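Local atomic coordinates of arginyl-trna synthetase (Thermus thermophilus, PDB entry 1IQ0), a protein that probably attaches L-arginine to its cognate tRNA(Arg) at the expense of ATP, as a monomeric class I aminoacyl-tRNA synthetase. Residues 106-111 with 144-149. Numbering follows the deposited sequence.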
loop_
_atom_site.group_PDB
_atom_site.type_symbol
_atom_site.label_atom_id
_atom_site.label_comp_id
_atom_site.label_asym_id
_atom_site.label_seq_id
_atom_site.Cartn_x
_atom_site.Cartn_y
_atom_site.Cartn_z
ATOM N N LEU A 106 -5.986 2.056 10.774
ATOM C CA LEU A 106 -5.412 3.371 10.515
ATOM C C LEU A 106 -4.069 3.271 9.815
ATOM O O LEU A 106 -3.097 2.752 10.369
ATOM C CB LEU A 106 -5.255 4.129 11.831
ATOM C CG LEU A 106 -4.868 5.603 11.751
ATOM C CD1 LEU A 106 -5.943 6.383 10.989
ATOM C CD2 LEU A 106 -4.719 6.151 13.161
ATOM N N VAL A 107 -4.021 3.771 8.587
ATOM C CA VAL A 107 -2.793 3.743 7.812
ATOM C C VAL A 107 -2.119 5.106 7.809
ATOM O O VAL A 107 -2.724 6.103 7.420
ATOM C CB VAL A 107 -3.069 3.336 6.344
ATOM C CG1 VAL A 107 -1.763 3.291 5.558
ATOM C CG2 VAL A 107 -3.766 1.980 6.308
ATOM N N GLU A 108 -0.870 5.156 8.263
ATOM C CA GLU A 108 -0.134 6.415 8.238
ATOM C C GLU A 108 0.966 6.324 7.192
ATOM O O GLU A 108 1.773 5.395 7.198
ATOM C CB GLU A 108 0.515 6.740 9.592
ATOM C CG GLU A 108 1.403 8.001 9.493
ATOM C CD GLU A 108 2.211 8.295 10.755
ATOM O OE1 GLU A 108 3.384 8.690 10.618
ATOM O OE2 GLU A 108 1.680 8.150 11.875
ATOM N N HIS A 109 0.987 7.283 6.282
ATOM C CA HIS A 109 2.017 7.309 5.259
ATOM C C HIS A 109 2.272 8.746 4.826
ATOM O O HIS A 109 1.532 9.652 5.224
ATOM C CB HIS A 109 1.641 6.394 4.080
ATOM C CG HIS A 109 0.460 6.849 3.279
ATOM N ND1 HIS A 109 0.483 7.988 2.503
ATOM C CD2 HIS A 109 -0.735 6.254 3.038
ATOM C CE1 HIS A 109 -0.641 8.071 1.813
ATOM N NE2 HIS A 109 -1.396 7.032 2.117
ATOM N N THR A 110 3.326 8.939 4.034
ATOM C CA THR A 110 3.761 10.251 3.561
ATOM C C THR A 110 4.445 10.887 4.776
ATOM O O THR A 110 5.603 10.581 5.055
ATOM C CB THR A 110 2.574 11.112 3.063
ATOM O OG1 THR A 110 1.820 10.370 2.095
ATOM C CG2 THR A 110 3.088 12.397 2.388
ATOM N N SER A 111 3.739 11.741 5.514
ATOM C CA SER A 111 4.305 12.348 6.720
ATOM C C SER A 111 5.733 12.846 6.558
ATOM O O SER A 111 6.616 12.442 7.307
ATOM C CB SER A 111 4.288 11.332 7.868
ATOM O OG SER A 111 2.977 10.877 8.131
ATOM N N LEU A 144 -8.773 4.336 7.308
ATOM C CA LEU A 144 -8.569 5.772 7.443
ATOM C C LEU A 144 -7.089 6.037 7.218
ATOM O O LEU A 144 -6.233 5.327 7.751
ATOM C CB LEU A 144 -8.981 6.260 8.834
ATOM C CG LEU A 144 -10.478 6.295 9.141
ATOM C CD1 LEU A 144 -10.675 6.808 10.569
ATOM C CD2 LEU A 144 -11.212 7.195 8.142
ATOM N N VAL A 145 -6.791 7.048 6.410
ATOM C CA VAL A 145 -5.413 7.407 6.099
ATOM C C VAL A 145 -5.019 8.688 6.839
ATOM O O VAL A 145 -5.672 9.726 6.719
ATOM C CB VAL A 145 -5.238 7.598 4.572
ATOM C CG1 VAL A 145 -3.864 8.189 4.257
ATOM C CG2 VAL A 145 -5.398 6.255 3.869
ATOM N N LEU A 146 -3.944 8.602 7.608
ATOM C CA LEU A 146 -3.470 9.742 8.375
ATOM C C LEU A 146 -2.121 10.223 7.866
ATOM O O LEU A 146 -1.257 9.415 7.532
ATOM C CB LEU A 146 -3.354 9.352 9.855
ATOM C CG LEU A 146 -2.843 10.380 10.875
ATOM C CD1 LEU A 146 -3.267 9.943 12.265
ATOM C CD2 LEU A 146 -1.316 10.510 10.798
ATOM N N ASN A 147 -1.954 11.542 7.800
ATOM C CA ASN A 147 -0.694 12.144 7.374
ATOM C C ASN A 147 -0.205 12.999 8.555
ATOM O O ASN A 147 -0.855 13.972 8.934
ATOM C CB ASN A 147 -0.918 13.005 6.125
ATOM C CG ASN A 147 0.384 13.531 5.526
ATOM O OD1 ASN A 147 0.389 14.111 4.435
ATOM N ND2 ASN A 147 1.489 13.335 6.235
ATOM N N TYR A 148 0.924 12.608 9.147
ATOM C CA TYR A 148 1.493 13.307 10.302
ATOM C C TYR A 148 2.343 14.490 9.866
ATOM O O TYR A 148 3.266 14.331 9.077
ATOM C CB TYR A 148 2.343 12.339 11.135
ATOM C CG TYR A 148 3.233 13.009 12.164
ATOM C CD1 TYR A 148 2.684 13.699 13.249
ATOM C CD2 TYR A 148 4.624 12.973 12.038
ATOM C CE1 TYR A 148 3.498 14.340 14.185
ATOM C CE2 TYR A 148 5.450 13.608 12.967
ATOM C CZ TYR A 148 4.877 14.290 14.040
ATOM O OH TYR A 148 5.681 14.902 14.971
ATOM N N ILE A 149 2.031 15.671 10.393
ATOM C CA ILE A 149 2.749 16.890 10.034
ATOM C C ILE A 149 3.618 17.383 11.199
ATOM O O ILE A 149 3.106 17.883 12.198
ATOM C CB ILE A 149 1.746 18.014 9.630
ATOM C CG1 ILE A 149 0.677 17.459 8.673
ATOM C CG2 ILE A 149 2.489 19.169 8.963
ATOM C CD1 ILE A 149 1.220 16.917 7.337
#
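Val107 is gripped from both of its backbone polar atoms by the neighbouring parallel strand. Its N donates to Leu144 O at 2.8 Å. Its O accepts from Leu146 N, also at 2.8 Å. Beyond this pair the bonding weakens: His109 N reaches Leu146 O at 3.3 Å and makes only a weak bond. There strand 104-108 ends, and the chain turns through Thr110 and Ser111. The side chain of Ser111 then takes over, its OG accepting a hydrogen bond from Tyr148 N at 2.9 Å.

Side chains pack on both faces of the sheet. On one, with CG anti to the backbone N (chi1 -171°), Leu106 lays CD1 across the neighbouring strand, 3.7 Å from Leu144 CB, and also touches Leu146 CB. Phe308 and Trp311 of helix 301-312 cover Leu146 here. On the other face, Val145 CG1 approaches the His109 ring obliquely, 3.5 Å from NE2. The ring is fixed from its edge: Thr110 OG1 is hydrogen-bonded to His109 ND1, 2.8 Å away in the ring plane, and also to Tyr234 OH.

Glu108 runs out extended across Leu146, with CG 3.9 Å from Leu146 CD2. Its side chain runs beside that of Tyr148, pointing the same way, and OE1 touches Tyr148 CB; the carboxylate and ring planes are 35° apart. OE2 forms a salt bridge with Lys312. Shortening Glu108 to an alanine would probably leave Lys312 without this carboxylate and uncover part of Leu146 and Tyr148 CB.

Helix 120-138 links the two strands in a parallel beta-alpha-beta unit. This is the Rossmann-type architecture of the class I synthetase catalytic domain. The loop after the first strand leads into the predicted HIGH region, which in class I synthetases takes part in ATP binding.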